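Local coordinates for cell wall surface anchor family protein (Streptococcus agalactiae, PDB 3PHS), which serves as the minor pilin GBS52 of a Gram-positive pathogen and, through an IgG-like domain, mediates adhesion to lung epithelial cells, at residues G136-L141 with V232-E237. Residues are numbered along the deposited sequence; the frame is centred on the assembly and turned at random.
Sequences GELDLL and VTVTIE
L138 reaches obliquely across to V234 with one methyl branch, CD1 lying 3.6 Å from V234 CG1, where the first and last strands of a prealbumin-like domain, 135-146 and 231-240, run parallel in its mixed sheet. L140 repeats the step two residues along: its CD1 meets I236 CD1 at 3.6 Å and also touches V234 CG1, at 3.9 Å, so that valine methyl meets both leucine CD1 atoms. Both leucines hold CG anti to the backbone N (chi1 165° in L138), and chi2 near +60° then turns CD1 to the partner strand. With V232 CG1 beside L138 CD1, L138, L140 and V232 pack on L206 and I226 of the opposing sheet, consistent with a beta-sandwich core. Between the strands, five backbone hydrogen bonds make a regular parallel ladder in which D139 and L141 each use both N and O, bracketing V234. The straightest, D139 N to V232 O, measures 2.9 Å with 175° at the hydrogen. On the reverse face D139 turns its carboxylate to the neighbouring strand 193-200, where OD1 is hydrogen-bonded to H193 ND1 and OD2 forms a salt bridge with R195 NE. Farther along that face, L141 and T235 run alongside each other in the same direction, with L141 CD2 3.8 Å from T235 OG1, while T235 CA approaches L141 O at 3.2 Å in a CA-H...O contact.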
loop_
_atom_site.group_PDB
_atom_site.type_symbol
_atom_site.label_atom_id
_atom_site.label_comp_id
_atom_site.label_asym_id
_atom_site.label_seq_id
_atom_site.Cartn_x
_atom_site.Cartn_y
_atom_site.Cartn_z
ATOM N N GLY A 136 9.568 7.332 -1.099
ATOM C CA GLY A 136 9.999 8.324 -2.080
ATOM C C GLY A 136 8.836 9.263 -2.308
ATOM O O GLY A 136 7.845 9.208 -1.597
ATOM N N GLU A 137 8.940 10.090 -3.339
ATOM C CA GLU A 137 8.040 11.220 -3.482
ATOM C C GLU A 137 7.411 11.262 -4.874
ATOM O O GLU A 137 7.967 10.769 -5.852
ATOM C CB GLU A 137 8.831 12.509 -3.160
ATOM C CG GLU A 137 8.386 13.804 -3.818
ATOM C CD GLU A 137 9.410 14.924 -3.636
ATOM O OE1 GLU A 137 9.804 15.200 -2.480
ATOM O OE2 GLU A 137 9.835 15.519 -4.655
ATOM N N LEU A 138 6.223 11.852 -4.928
ATOM C CA LEU A 138 5.525 12.097 -6.178
ATOM C C LEU A 138 5.567 13.592 -6.425
ATOM O O LEU A 138 5.318 14.370 -5.507
ATOM C CB LEU A 138 4.067 11.672 -6.035
ATOM C CG LEU A 138 3.058 12.134 -7.085
ATOM C CD1 LEU A 138 3.451 11.538 -8.451
ATOM C CD2 LEU A 138 1.654 11.692 -6.663
ATOM N N ASP A 139 5.877 13.999 -7.658
ATOM C CA ASP A 139 5.669 15.387 -8.055
ATOM C C ASP A 139 4.812 15.440 -9.322
ATOM O O ASP A 139 5.291 15.154 -10.422
ATOM C CB ASP A 139 6.988 16.130 -8.269
ATOM C CG ASP A 139 6.797 17.635 -8.375
ATOM O OD1 ASP A 139 5.651 18.094 -8.604
ATOM O OD2 ASP A 139 7.791 18.367 -8.230
ATOM N N LEU A 140 3.550 15.796 -9.134
ATOM C CA LEU A 140 2.595 15.909 -10.219
ATOM C C LEU A 140 2.540 17.345 -10.708
ATOM O O LEU A 140 2.362 18.270 -9.914
ATOM C CB LEU A 140 1.207 15.459 -9.769
ATOM C CG LEU A 140 -0.013 15.718 -10.671
ATOM C CD1 LEU A 140 0.154 15.065 -12.044
ATOM C CD2 LEU A 140 -1.297 15.233 -9.983
ATOM N N LEU A 141 2.693 17.502 -12.020
ATOM C CA LEU A 141 2.407 18.760 -12.676
ATOM C C LEU A 141 1.135 18.572 -13.498
ATOM O O LEU A 141 1.049 17.660 -14.324
ATOM C CB LEU A 141 3.581 19.176 -13.578
ATOM C CG LEU A 141 3.274 20.305 -14.581
ATOM C CD1 LEU A 141 2.928 21.617 -13.873
ATOM C CD2 LEU A 141 4.394 20.501 -15.597
ATOM N N VAL A 232 9.303 10.839 -8.429
ATOM C CA VAL A 232 8.755 10.521 -9.745
ATOM C C VAL A 232 7.985 11.749 -10.232
ATOM O O VAL A 232 7.099 12.227 -9.547
ATOM C CB VAL A 232 7.882 9.219 -9.749
ATOM C CG1 VAL A 232 6.733 9.307 -8.765
ATOM C CG2 VAL A 232 7.369 8.904 -11.167
ATOM N N THR A 233 8.355 12.256 -11.408
ATOM C CA THR A 233 7.714 13.433 -11.979
ATOM C C THR A 233 6.663 12.955 -12.964
ATOM O O THR A 233 6.952 12.129 -13.827
ATOM C CB THR A 233 8.747 14.351 -12.697
ATOM O OG1 THR A 233 9.674 14.855 -11.740
ATOM C CG2 THR A 233 8.060 15.539 -13.325
ATOM N N VAL A 234 5.432 13.436 -12.826
ATOM C CA VAL A 234 4.396 13.068 -13.789
ATOM C C VAL A 234 3.655 14.311 -14.253
ATOM O O VAL A 234 3.353 15.167 -13.444
ATOM C CB VAL A 234 3.422 11.987 -13.228
ATOM C CG1 VAL A 234 2.934 12.331 -11.877
ATOM C CG2 VAL A 234 2.242 11.747 -14.170
ATOM N N THR A 235 3.391 14.404 -15.556
ATOM C CA THR A 235 2.567 15.486 -16.077
ATOM C C THR A 235 1.251 14.904 -16.582
ATOM O O THR A 235 1.226 13.908 -17.320
ATOM C CB THR A 235 3.277 16.294 -17.187
ATOM O OG1 THR A 235 4.496 16.828 -16.670
ATOM C CG2 THR A 235 2.430 17.476 -17.607
ATOM N N ILE A 236 0.161 15.508 -16.133
ATOM C CA ILE A 236 -1.168 15.132 -16.594
ATOM C C ILE A 236 -1.764 16.329 -17.332
ATOM O O ILE A 236 -1.700 17.454 -16.845
ATOM C CB ILE A 236 -2.076 14.702 -15.413
ATOM C CG1 ILE A 236 -1.574 13.361 -14.832
ATOM C CG2 ILE A 236 -3.526 14.544 -15.847
ATOM C CD1 ILE A 236 -2.326 12.920 -13.590
ATOM N N GLU A 237 -2.327 16.075 -18.510
ATOM C CA GLU A 237 -2.942 17.143 -19.306
ATOM C C GLU A 237 -4.446 17.227 -19.100
ATOM O O GLU A 237 -5.123 16.214 -18.894
ATOM C CB GLU A 237 -2.654 16.956 -20.803
ATOM C CG GLU A 237 -1.183 16.886 -21.128
ATOM C CD GLU A 237 -0.871 17.028 -22.616
ATOM O OE1 GLU A 237 -1.804 17.020 -23.448
ATOM O OE2 GLU A 237 0.323 17.174 -22.941
#